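Methyltransferase-like protein 5 (Pyrococcus horikoshii, PDB 1WY7) is a putative RNA methyltransferase that binds S-adenosyl-L-homocysteine and probably transfers methyl groups from S-adenosylmethionine. Local coordinates at residues S13-F18 and T60-Y65; W24-R29 and G123-H128; P31-S36 and T175-P180; V143-H148 and I197-K202. All coordinates share one frame; numbering follows the deposited sequence.

Contact 1: S13-F18 and T60-Y65. With SAH (S-adenosyl-L-homocysteine), chain E.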
# COMPACT_ATOMS: atom_id res chain seq x y z
N SER A 13 5.20 -0.80 13.56
CA SER A 13 4.80 0.39 14.31
C SER A 13 5.99 1.19 14.84
O SER A 13 5.83 2.34 15.25
CB SER A 13 3.91 -0.02 15.49
OG SER A 13 4.66 -0.76 16.44
N LYS A 14 7.17 0.58 14.82
CA LYS A 14 8.37 1.25 15.30
C LYS A 14 9.03 2.18 14.28
O LYS A 14 9.94 2.93 14.63
CB LYS A 14 9.39 0.21 15.77
CG LYS A 14 8.94 -0.51 17.02
CD LYS A 14 9.89 -1.63 17.39
CE LYS A 14 9.46 -2.28 18.70
NZ LYS A 14 10.40 -3.37 19.08
N LEU A 15 8.56 2.15 13.04
CA LEU A 15 9.10 3.01 11.99
C LEU A 15 8.69 4.46 12.20
O LEU A 15 7.65 4.74 12.79
CB LEU A 15 8.61 2.55 10.60
CG LEU A 15 9.05 1.19 10.07
CD1 LEU A 15 8.50 0.98 8.66
CD2 LEU A 15 10.57 1.11 10.05
N LYS A 16 9.51 5.38 11.70
CA LYS A 16 9.22 6.81 11.81
C LYS A 16 8.05 7.20 10.92
O LYS A 16 7.88 6.64 9.84
CB LYS A 16 10.47 7.61 11.43
CG LYS A 16 11.61 7.49 12.43
CD LYS A 16 12.05 6.04 12.60
CE LYS A 16 12.86 5.82 13.88
NZ LYS A 16 14.20 6.48 13.87
N GLY A 17 7.24 8.17 11.37
CA GLY A 17 6.10 8.63 10.60
C GLY A 17 6.42 9.87 9.78
O GLY A 17 7.58 10.28 9.70
N PHE A 18 5.40 10.46 9.16
CA PHE A 18 5.58 11.67 8.34
C PHE A 18 6.03 12.87 9.16
O PHE A 18 5.52 13.11 10.25
CB PHE A 18 4.27 12.05 7.64
CG PHE A 18 3.85 11.10 6.56
CD1 PHE A 18 3.02 10.02 6.84
CD2 PHE A 18 4.26 11.31 5.24
CE1 PHE A 18 2.60 9.16 5.83
CE2 PHE A 18 3.85 10.45 4.22
CZ PHE A 18 3.02 9.37 4.52
N THR A 60 5.95 6.69 4.09
CA THR A 60 7.07 6.45 5.01
C THR A 60 7.70 5.08 4.82
O THR A 60 8.73 4.78 5.44
CB THR A 60 6.66 6.57 6.50
OG1 THR A 60 5.66 5.60 6.82
CG2 THR A 60 6.13 7.95 6.79
N GLY A 61 7.10 4.24 3.98
CA GLY A 61 7.66 2.92 3.72
C GLY A 61 7.22 1.75 4.60
O GLY A 61 7.90 0.74 4.62
N VAL A 62 6.10 1.86 5.30
CA VAL A 62 5.65 0.76 6.16
C VAL A 62 5.45 -0.54 5.37
O VAL A 62 5.99 -1.59 5.74
CB VAL A 62 4.32 1.08 6.88
CG1 VAL A 62 3.81 -0.15 7.60
CG2 VAL A 62 4.52 2.23 7.87
N LEU A 63 4.69 -0.46 4.27
CA LEU A 63 4.43 -1.64 3.45
C LEU A 63 5.71 -2.16 2.80
O LEU A 63 5.92 -3.37 2.71
CB LEU A 63 3.39 -1.32 2.36
CG LEU A 63 1.98 -1.01 2.86
CD1 LEU A 63 1.06 -0.85 1.66
CD2 LEU A 63 1.47 -2.15 3.76
N SER A 64 6.55 -1.24 2.36
CA SER A 64 7.81 -1.59 1.72
C SER A 64 8.72 -2.34 2.68
O SER A 64 9.31 -3.36 2.33
CB SER A 64 8.53 -0.32 1.26
OG SER A 64 7.82 0.32 0.23
N TYR A 65 8.84 -1.80 3.89
CA TYR A 65 9.67 -2.40 4.93
C TYR A 65 9.20 -3.83 5.23
O TYR A 65 10.01 -4.77 5.26
CB TYR A 65 9.62 -1.53 6.19
CG TYR A 65 10.53 -1.97 7.31
CD1 TYR A 65 10.09 -2.87 8.28
CD2 TYR A 65 11.83 -1.48 7.41
CE1 TYR A 65 10.92 -3.27 9.32
CE2 TYR A 65 12.66 -1.86 8.45
CZ TYR A 65 12.21 -2.75 9.40
OH TYR A 65 13.02 -3.11 10.45
N SAH E . 2.80 5.72 5.10
CA SAH E . 1.93 4.81 4.32
CB SAH E . 1.47 5.58 3.07
CG SAH E . 0.20 6.25 3.44
SD SAH E . -0.72 7.35 2.35
C SAH E . 2.73 3.56 4.05
O SAH E . 3.72 3.32 4.80
OXT SAH E . 2.32 2.87 3.06
C5' SAH E . -0.13 7.04 0.70
C4' SAH E . 0.85 8.02 0.05
O4' SAH E . 0.36 8.38 -1.27
C3' SAH E . 1.00 9.39 0.72
O3' SAH E . 2.26 9.29 1.41
C2' SAH E . 1.11 10.42 -0.42
O2' SAH E . 2.12 11.41 -0.42
C1' SAH E . 1.08 9.53 -1.67
N9 SAH E . 0.40 10.12 -2.82
C8 SAH E . -0.74 10.90 -2.89
N7 SAH E . -1.07 11.25 -4.11
C5 SAH E . -0.09 10.67 -4.90
C6 SAH E . 0.15 10.64 -6.31
N6 SAH E . -0.68 11.27 -7.18
N1 SAH E . 1.24 9.97 -6.80
C2 SAH E . 2.06 9.35 -5.93
N3 SAH E . 1.94 9.29 -4.58
C4 SAH E . 0.83 9.98 -4.12
O HOH W 1 6.03 4.77 9.49

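Contact 2: W24-R29 and G123-H128. With SAH (S-adenosyl-L-homocysteine), chain E.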
# COMPACT_ATOMS: atom_id res chain seq x y z
N TRP A 24 -4.04 16.91 2.21
CA TRP A 24 -4.64 16.86 0.88
C TRP A 24 -4.08 15.71 0.06
O TRP A 24 -4.59 15.40 -1.02
CB TRP A 24 -4.43 18.19 0.15
CG TRP A 24 -3.02 18.51 -0.10
CD1 TRP A 24 -2.28 18.15 -1.19
CD2 TRP A 24 -2.15 19.24 0.76
NE1 TRP A 24 -1.00 18.62 -1.06
CE2 TRP A 24 -0.89 19.29 0.13
CE3 TRP A 24 -2.31 19.85 2.01
CZ2 TRP A 24 0.21 19.95 0.70
CZ3 TRP A 24 -1.22 20.50 2.58
CH2 TRP A 24 0.03 20.54 1.93
N LEU A 25 -3.03 15.08 0.57
CA LEU A 25 -2.42 13.94 -0.09
C LEU A 25 -2.69 12.68 0.75
O LEU A 25 -2.13 11.62 0.48
CB LEU A 25 -0.91 14.12 -0.23
CG LEU A 25 -0.35 15.18 -1.18
CD1 LEU A 25 1.18 15.06 -1.21
CD2 LEU A 25 -0.93 14.99 -2.57
N GLU A 26 -3.54 12.83 1.77
CA GLU A 26 -3.89 11.75 2.67
C GLU A 26 -2.65 11.06 3.22
O GLU A 26 -2.52 9.83 3.12
CB GLU A 26 -4.76 10.71 1.95
CG GLU A 26 -6.11 11.21 1.45
CD GLU A 26 -7.07 10.07 1.15
OE1 GLU A 26 -8.10 10.30 0.48
OE2 GLU A 26 -6.80 8.94 1.59
N GLN A 27 -1.75 11.83 3.81
CA GLN A 27 -0.53 11.25 4.36
C GLN A 27 -0.61 10.80 5.82
O GLN A 27 -0.48 11.61 6.74
CB GLN A 27 0.66 12.20 4.20
CG GLN A 27 1.04 12.53 2.75
CD GLN A 27 2.32 13.36 2.65
OE1 GLN A 27 2.63 14.18 3.52
NE2 GLN A 27 3.07 13.15 1.57
N TYR A 28 -0.85 9.51 6.01
CA TYR A 28 -0.88 8.91 7.33
C TYR A 28 -0.20 7.56 7.12
O TYR A 28 -0.45 6.88 6.12
CB TYR A 28 -2.33 8.74 7.85
CG TYR A 28 -3.18 7.77 7.04
CD1 TYR A 28 -3.07 6.39 7.22
CD2 TYR A 28 -4.06 8.24 6.06
CE1 TYR A 28 -3.79 5.50 6.44
CE2 TYR A 28 -4.79 7.34 5.28
CZ TYR A 28 -4.65 5.98 5.47
OH TYR A 28 -5.30 5.09 4.64
N ARG A 29 0.68 7.18 8.03
CA ARG A 29 1.39 5.91 7.90
C ARG A 29 0.39 4.75 7.97
O ARG A 29 -0.58 4.82 8.72
CB ARG A 29 2.41 5.77 9.03
CG ARG A 29 1.75 5.85 10.41
CD ARG A 29 2.75 5.59 11.50
NE ARG A 29 3.46 4.34 11.27
CZ ARG A 29 4.42 3.87 12.06
NH1 ARG A 29 5.02 2.73 11.77
NH2 ARG A 29 4.79 4.56 13.14
N GLY A 123 -9.47 9.04 -1.60
CA GLY A 123 -10.14 9.99 -2.47
C GLY A 123 -11.13 10.83 -1.71
O GLY A 123 -12.11 11.32 -2.28
N SER A 124 -10.90 11.00 -0.42
CA SER A 124 -11.79 11.80 0.40
C SER A 124 -11.31 13.25 0.43
O SER A 124 -12.09 14.16 0.70
CB SER A 124 -11.89 11.21 1.81
OG SER A 124 -10.60 10.92 2.32
N GLN A 125 -10.03 13.45 0.13
CA GLN A 125 -9.46 14.80 0.12
C GLN A 125 -9.53 15.38 -1.29
O GLN A 125 -9.64 16.60 -1.46
CB GLN A 125 -8.02 14.76 0.62
CG GLN A 125 -7.90 14.28 2.06
CD GLN A 125 -8.60 15.21 3.02
OE1 GLN A 125 -9.11 14.79 4.07
NE2 GLN A 125 -8.63 16.50 2.69
N ARG A 126 -9.46 14.51 -2.29
CA ARG A 126 -9.52 14.92 -3.69
C ARG A 126 -10.30 13.88 -4.48
O ARG A 126 -9.96 12.70 -4.46
CB ARG A 126 -8.12 15.02 -4.31
CG ARG A 126 -6.96 15.24 -3.37
CD ARG A 126 -7.04 16.53 -2.58
NE ARG A 126 -7.32 17.70 -3.40
CZ ARG A 126 -7.33 18.95 -2.94
NH1 ARG A 126 -7.07 19.19 -1.66
NH2 ARG A 126 -7.61 19.96 -3.76
N LYS A 127 -11.32 14.33 -5.20
CA LYS A 127 -12.16 13.45 -6.00
C LYS A 127 -11.43 12.39 -6.83
O LYS A 127 -10.54 12.70 -7.62
CB LYS A 127 -13.05 14.30 -6.92
CG LYS A 127 -14.53 13.96 -6.80
CD LYS A 127 -14.90 13.61 -5.35
CE LYS A 127 -16.35 13.15 -5.23
NZ LYS A 127 -16.48 12.02 -4.26
N HIS A 128 -11.81 11.13 -6.62
CA HIS A 128 -11.23 10.02 -7.37
C HIS A 128 -9.70 9.88 -7.31
O HIS A 128 -9.09 9.38 -8.25
CB HIS A 128 -11.63 10.13 -8.84
CG HIS A 128 -13.10 10.18 -9.07
ND1 HIS A 128 -14.02 9.74 -8.14
CD2 HIS A 128 -13.82 10.57 -10.15
CE1 HIS A 128 -15.24 9.86 -8.63
NE2 HIS A 128 -15.15 10.36 -9.85
N SAH E . 2.80 5.72 5.10
CA SAH E . 1.93 4.81 4.32
CB SAH E . 1.47 5.58 3.07
CG SAH E . 0.20 6.25 3.44
SD SAH E . -0.72 7.35 2.35
C SAH E . 2.73 3.56 4.05
O SAH E . 3.72 3.32 4.80
OXT SAH E . 2.32 2.87 3.06
C5' SAH E . -0.13 7.04 0.70
C4' SAH E . 0.85 8.02 0.05
O4' SAH E . 0.36 8.38 -1.27
C3' SAH E . 1.00 9.39 0.72
O3' SAH E . 2.26 9.29 1.41
C2' SAH E . 1.11 10.42 -0.42
O2' SAH E . 2.12 11.41 -0.42
C1' SAH E . 1.08 9.53 -1.67
N9 SAH E . 0.40 10.12 -2.82
C8 SAH E . -0.74 10.90 -2.89
N7 SAH E . -1.07 11.25 -4.11
C5 SAH E . -0.09 10.67 -4.90
C6 SAH E . 0.15 10.64 -6.31
N6 SAH E . -0.68 11.27 -7.18
N1 SAH E . 1.24 9.97 -6.80
C2 SAH E . 2.06 9.35 -5.93
N3 SAH E . 1.94 9.29 -4.58
C4 SAH E . 0.83 9.98 -4.12

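Contact 3: P31-S36 and T175-P180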
# COMPACT_ATOMS: atom_id res chain seq x y z
N PRO A 31 -1.33 1.87 9.36
CA PRO A 31 -1.31 1.28 10.70
C PRO A 31 -0.73 -0.14 10.68
O PRO A 31 -0.98 -0.91 9.76
CB PRO A 31 -2.78 1.33 11.11
CG PRO A 31 -3.27 2.57 10.43
CD PRO A 31 -2.66 2.42 9.04
N GLY A 32 0.06 -0.46 11.70
CA GLY A 32 0.69 -1.77 11.77
C GLY A 32 -0.22 -2.98 11.60
O GLY A 32 0.13 -3.95 10.94
N ASN A 33 -1.40 -2.93 12.20
CA ASN A 33 -2.31 -4.07 12.10
C ASN A 33 -2.78 -4.30 10.67
O ASN A 33 -2.69 -5.42 10.16
CB ASN A 33 -3.51 -3.88 13.04
CG ASN A 33 -4.51 -2.86 12.54
OD1 ASN A 33 -4.16 -1.70 12.25
ND2 ASN A 33 -5.78 -3.27 12.44
N ALA A 34 -3.28 -3.26 10.02
CA ALA A 34 -3.75 -3.39 8.64
C ALA A 34 -2.59 -3.79 7.74
O ALA A 34 -2.73 -4.68 6.89
CB ALA A 34 -4.37 -2.07 8.16
N ALA A 35 -1.44 -3.14 7.93
CA ALA A 35 -0.25 -3.44 7.14
C ALA A 35 0.13 -4.91 7.28
O ALA A 35 0.45 -5.58 6.29
CB ALA A 35 0.90 -2.56 7.59
N SER A 36 0.12 -5.40 8.52
CA SER A 36 0.43 -6.80 8.84
C SER A 36 -0.52 -7.73 8.12
O SER A 36 -0.10 -8.73 7.57
CB SER A 36 0.28 -7.08 10.34
OG SER A 36 1.27 -6.39 11.07
N THR A 175 -11.10 -5.03 8.28
CA THR A 175 -10.57 -4.69 9.60
C THR A 175 -10.76 -3.22 9.92
O THR A 175 -10.95 -2.39 9.03
CB THR A 175 -9.04 -4.93 9.74
OG1 THR A 175 -8.41 -4.77 8.46
CG2 THR A 175 -8.75 -6.30 10.32
N LYS A 176 -10.68 -2.90 11.20
CA LYS A 176 -10.82 -1.54 11.68
C LYS A 176 -9.43 -1.02 11.99
O LYS A 176 -8.64 -1.71 12.64
CB LYS A 176 -11.66 -1.50 12.95
CG LYS A 176 -12.80 -2.51 12.95
CD LYS A 176 -13.73 -2.36 14.15
CE LYS A 176 -14.71 -1.21 13.95
NZ LYS A 176 -15.76 -1.18 15.01
N ILE A 177 -9.11 0.17 11.51
CA ILE A 177 -7.80 0.74 11.80
C ILE A 177 -8.01 2.02 12.60
O ILE A 177 -9.11 2.55 12.65
CB ILE A 177 -7.01 1.08 10.52
CG1 ILE A 177 -7.76 2.14 9.70
CG2 ILE A 177 -6.77 -0.19 9.72
CD1 ILE A 177 -6.98 2.62 8.48
N GLU A 178 -6.94 2.49 13.22
CA GLU A 178 -7.01 3.71 13.99
C GLU A 178 -5.91 4.64 13.52
O GLU A 178 -4.73 4.31 13.61
CB GLU A 178 -6.86 3.41 15.48
CG GLU A 178 -7.93 2.47 16.00
CD GLU A 178 -7.84 2.24 17.49
OE1 GLU A 178 -6.79 1.76 17.96
OE2 GLU A 178 -8.82 2.55 18.19
N ILE A 179 -6.30 5.79 13.00
CA ILE A 179 -5.32 6.74 12.54
C ILE A 179 -5.24 7.84 13.58
O ILE A 179 -6.18 8.62 13.74
CB ILE A 179 -5.70 7.33 11.16
CG1 ILE A 179 -5.97 6.19 10.17
CG2 ILE A 179 -4.57 8.21 10.64
CD1 ILE A 179 -6.41 6.64 8.79
N PRO A 180 -4.14 7.88 14.34
CA PRO A 180 -3.92 8.88 15.40
C PRO A 180 -4.01 10.30 14.85
O PRO A 180 -3.48 10.59 13.78
CB PRO A 180 -2.51 8.55 15.89
CG PRO A 180 -2.45 7.05 15.72
CD PRO A 180 -3.07 6.87 14.34
O HOH W 2 -5.25 0.29 13.72

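Contact 4: V143-H148 and I197-K202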
# COMPACT_ATOMS: atom_id res chain seq x y z
N VAL A 143 -0.93 -9.15 -10.13
CA VAL A 143 -1.44 -9.35 -8.77
C VAL A 143 -1.35 -8.04 -7.99
O VAL A 143 -0.26 -7.47 -7.84
CB VAL A 143 -0.66 -10.44 -8.00
CG1 VAL A 143 -1.23 -10.58 -6.58
CG2 VAL A 143 -0.76 -11.79 -8.73
N VAL A 144 -2.48 -7.56 -7.49
CA VAL A 144 -2.53 -6.30 -6.75
C VAL A 144 -3.16 -6.43 -5.37
O VAL A 144 -4.20 -7.07 -5.21
CB VAL A 144 -3.36 -5.24 -7.54
CG1 VAL A 144 -3.50 -3.97 -6.72
CG2 VAL A 144 -2.74 -5.00 -8.90
N TYR A 145 -2.51 -5.82 -4.37
CA TYR A 145 -3.02 -5.80 -3.00
C TYR A 145 -3.24 -4.33 -2.66
O TYR A 145 -2.32 -3.53 -2.74
CB TYR A 145 -2.01 -6.40 -2.00
CG TYR A 145 -1.82 -7.91 -2.10
CD1 TYR A 145 -2.57 -8.79 -1.31
CD2 TYR A 145 -0.88 -8.44 -2.98
CE1 TYR A 145 -2.39 -10.18 -1.41
CE2 TYR A 145 -0.69 -9.81 -3.10
CZ TYR A 145 -1.44 -10.68 -2.31
OH TYR A 145 -1.26 -12.04 -2.45
N SER A 146 -4.47 -3.98 -2.29
CA SER A 146 -4.77 -2.60 -1.97
C SER A 146 -5.71 -2.48 -0.79
O SER A 146 -6.30 -3.46 -0.34
CB SER A 146 -5.38 -1.90 -3.19
OG SER A 146 -5.49 -0.51 -2.96
N ILE A 147 -5.85 -1.26 -0.27
CA ILE A 147 -6.71 -1.00 0.86
C ILE A 147 -7.72 0.08 0.49
O ILE A 147 -7.36 1.07 -0.14
CB ILE A 147 -5.88 -0.55 2.09
CG1 ILE A 147 -4.89 -1.65 2.48
CG2 ILE A 147 -6.81 -0.23 3.25
CD1 ILE A 147 -4.01 -1.30 3.67
N HIS A 148 -8.97 -0.10 0.89
CA HIS A 148 -10.02 0.86 0.59
C HIS A 148 -11.07 0.90 1.68
O HIS A 148 -11.16 -0.02 2.50
CB HIS A 148 -10.68 0.50 -0.74
CG HIS A 148 -9.75 0.51 -1.90
ND1 HIS A 148 -9.38 1.67 -2.55
CD2 HIS A 148 -9.04 -0.49 -2.49
CE1 HIS A 148 -8.49 1.39 -3.48
NE2 HIS A 148 -8.26 0.09 -3.46
N ILE A 197 -9.15 -4.96 2.76
CA ILE A 197 -7.84 -5.20 2.18
C ILE A 197 -8.17 -6.14 1.01
O ILE A 197 -8.69 -7.24 1.21
CB ILE A 197 -6.91 -5.90 3.19
CG1 ILE A 197 -6.72 -4.99 4.41
CG2 ILE A 197 -5.58 -6.22 2.52
CD1 ILE A 197 -5.83 -5.58 5.48
N TYR A 198 -7.89 -5.69 -0.21
CA TYR A 198 -8.19 -6.47 -1.39
C TYR A 198 -6.99 -7.13 -2.02
O TYR A 198 -5.87 -6.66 -1.89
CB TYR A 198 -8.80 -5.61 -2.51
CG TYR A 198 -10.17 -5.03 -2.28
CD1 TYR A 198 -10.34 -3.85 -1.55
CD2 TYR A 198 -11.30 -5.63 -2.84
CE1 TYR A 198 -11.61 -3.27 -1.40
CE2 TYR A 198 -12.57 -5.06 -2.69
CZ TYR A 198 -12.71 -3.88 -1.97
OH TYR A 198 -13.96 -3.36 -1.78
N ARG A 199 -7.26 -8.22 -2.72
CA ARG A 199 -6.26 -8.92 -3.50
C ARG A 199 -6.93 -9.10 -4.86
O ARG A 199 -7.97 -9.76 -4.95
CB ARG A 199 -5.92 -10.30 -2.95
CG ARG A 199 -4.90 -10.98 -3.86
CD ARG A 199 -4.53 -12.37 -3.44
NE ARG A 199 -3.48 -12.89 -4.32
CZ ARG A 199 -3.71 -13.56 -5.44
NH1 ARG A 199 -2.68 -13.99 -6.17
NH2 ARG A 199 -4.96 -13.82 -5.83
N PHE A 200 -6.37 -8.48 -5.89
CA PHE A 200 -6.90 -8.55 -7.25
C PHE A 200 -5.98 -9.45 -8.06
O PHE A 200 -4.76 -9.43 -7.87
CB PHE A 200 -6.91 -7.16 -7.90
CG PHE A 200 -7.70 -6.12 -7.14
CD1 PHE A 200 -9.05 -5.96 -7.36
CD2 PHE A 200 -7.05 -5.24 -6.28
CE1 PHE A 200 -9.77 -4.94 -6.73
CE2 PHE A 200 -7.75 -4.22 -5.65
CZ PHE A 200 -9.11 -4.06 -5.87
N SER A 201 -6.55 -10.23 -8.98
CA SER A 201 -5.76 -11.12 -9.82
C SER A 201 -6.23 -10.92 -11.27
O SER A 201 -7.44 -10.86 -11.52
CB SER A 201 -5.98 -12.57 -9.39
OG SER A 201 -5.16 -13.45 -10.13
N LYS A 202 -5.30 -10.82 -12.21
CA LYS A 202 -5.69 -10.62 -13.62
C LYS A 202 -6.42 -11.83 -14.19
O LYS A 202 -5.89 -12.94 -14.20
CB LYS A 202 -4.46 -10.30 -14.48
CG LYS A 202 -4.82 -9.93 -15.91
CD LYS A 202 -3.71 -9.20 -16.63
CE LYS A 202 -4.27 -8.47 -17.85
NZ LYS A 202 -3.25 -7.64 -18.56

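Contact 1: S13-F18 and T60-Y65
Thr60 OG1 is tied to Lys16 O through a water. The water gives a hydrogen to Lys16 O at 2.7 Å. It also lies 2.8 Å from Thr60 OG1. The same hydroxyl oxygen takes a weak hydrogen bond from the amino N of S-adenosyl-L-homocysteine (SAH). One hydroxyl thus links segment 13-18 to the cofactor product. Its methyl faces another way. With chi1 at 61°, CG2 is anti to the carbonyl carbon and stands over the centre of the Phe18 ring. It is 3.8 Å from the ring centroid, a CH-pi contact. The edge of that ring meets the ribose, with Phe18 CZ 3.2 Å from SAH O3'.

Leu15 makes the second apolar patch. Its CD2 rests over the face of the Tyr65 ring, 4.0 Å from the centroid. Its other methyl, CD1, touches both Val62 and Tyr65, and lies 3.7 Å from Tyr65 CB. The Tyr65 hydroxyl bonds to Glu94.

Residues 60 and 61 close the glycine-rich loop (Gly-Ala-Gly-Thr-Gly) of class I methyltransferases. Gly61 has a positive phi and is the N-cap of helix 62-69. At this helix start Val62 N donates to SAH O at 2.8 Å, so the helix end probably favours the negative carboxylate.

Helix 82-91 lies against both segments. Its Asn91 accepts from Lys16 N and donates to Thr60 O. Helix 32-44 touches Val62 and Leu63 through Ala35, and Ser64 of helix 62-69 packs on strand 74-79.

Contact 2: W24-R29 and G123-H128
Glu26 reaches across to Gly123, Ser124 and Gln125. From CB the chain runs out extended (chi2 -162°). Its CG passes Gln125 CG at 3.6 Å, where the two side chains cross at a slant with the carboxylate and amide planes perpendicular. At the tip, OE1 accepts three hydrogen bonds. Gly123 N comes to Glu26 OE1 from the syn side at 2.8 Å, somewhat out of the carboxylate plane. Ser124 N meets Glu26 OE1 nearly along the C-O axis of the carboxylate, at 3.0 Å. Ser124 OG donates to Glu26 OE1 from well above the plane, at 3.2 Å. The other oxygen, OE2, accepts from Phe122 N.

Phe122 ends an Asn-Pro-Pro-Phe sequence, the motif IV signature of N6-adenine methyltransferases and their relatives. The carboxylate therefore grips the last residue of the motif and the two that follow. Tyr28 OH also reaches the motif, by a bond to Asn119.

The bent Arg126 chain comes back alongside the Trp24 backbone and CB. Its CD lies 3.1 Å from Trp24 O, and its NH1 is 3.4 Å from Trp24 CB. In the same segment as Trp24, Gln27 NE2 donates an almost straight hydrogen bond (172°) to O2' of S-adenosyl-L-homocysteine, at 2.8 Å.

Contact 3: P31-S36 and T175-P180
Lys176 meets Asn33 through its backbone. Asn33 ND2 donates to Lys176 O at 3.3 Å, with an N-H...O angle of 144°. The donor is also tilted out of the carbonyl plane; the bond is long and bent. The Lys176 side chain starts off away from the helix.

Ile177 comes next and packs against the helix start. Its chi1 of 62° puts CG1 between the backbone N and the carbonyl carbon. The short branch CG2 then points at the helix and meets Ala34 CB at 3.4 Å. That is tighter than usual for two methyl carbons. CB of Ile177 lies 4.0 Å from Pro31 CG, and the proline ring and the isoleucine cross at a slant. Ile177 thus sits against both Pro31 and Ala34.

Glu178 touches the helix start by its main chain. Its O is 3.9 Å from Pro31 CG. Its N donates to a water at 2.8 Å. That water in turn donates to Asn33 OD1 at 2.7 Å. The Asn33 amide therefore uses both ends, one directly and one through water. The Glu178 carboxylate turns to Arg192 in a salt bridge. Ile179 carries the strand on and packs against Tyr28.

The N-to-C directions of helix segment 32-36 and strand segment 175-179 differ by 139°. Pro31 is the N-cap of helix 32-44. Strand 167-179 is the outermost strand beside strand 191-202, in the seven-stranded sheet of the class I methyltransferase fold, and this helix packs on one face of it.

Contact 4: V143-H148 and I197-K202
Tyr145 and Arg199 come together through their first torsions. Tyr145 has CG anti to the carbonyl carbon (chi1 -71°). Arg199 has CG anti to the backbone N (chi1 178°) and is extended as far as NE. The two side chains run side by side in the same direction. Arg199 CG lies over the tyrosine ring, 4.0 Å from its centroid. The guanidinium then turns about 70° from the ring plane. Tyr145 OH sits at its edge, 3.0 Å from Arg199 NE. Val143 CG1 packs 3.7 Å from Arg199 NH1. Ile147 CG1 and Ile197 CG1 meet on the same face at 4.3 Å.

On the other face Val144 and Ser146 lie with Tyr198 and Phe200. Val144 CG1 touches Phe200 CD2 at 3.8 Å. Phe138 adds an edge-to-face contact with Phe200, and helix 152-164 packs on both Tyr198 and Phe200. At the end of its strand, His148 CD2 meets Tyr198 CD1 at 3.7 Å.

Four backbone bonds join the antiparallel strands. Val144 pairs with Phe200, and Ser146 with Tyr198. The short ones are Phe200 N to Val144 O and Tyr198 N to Ser146 O, both 2.7 Å.

Asp47 accepts from Tyr145 OH and forms a salt bridge with Arg199 NH1, while Thr170 binds NH2. These partners fix the guanidinium, and the carboxylate probably stabilises its positive charge beside the tyrosine ring and the valine.

Contacts 1 and 4 are buried, contact 3 is partly so, and contact 2 lies at the surface. Contacts 1 and 2 both touch S-adenosyl-L-homocysteine and share the loop between helices 6-13 and 32-44. They meet where Phe18 packs on the backbone of Tyr28 and Arg29. Contact 3 sits beside both: Ala35 touches Val62 and Leu63, and Ile179 touches Tyr28. Contact 4 is joined to contact 3 by Ile197, which touches Ala34 of helix 32-44 and Thr175 of the neighbouring strand. Contact 4 rests on strand pairing. Contact 2 rests on a carboxylate gripping backbone amides. Contacts 1 and 3 combine methyl packing with water bridges.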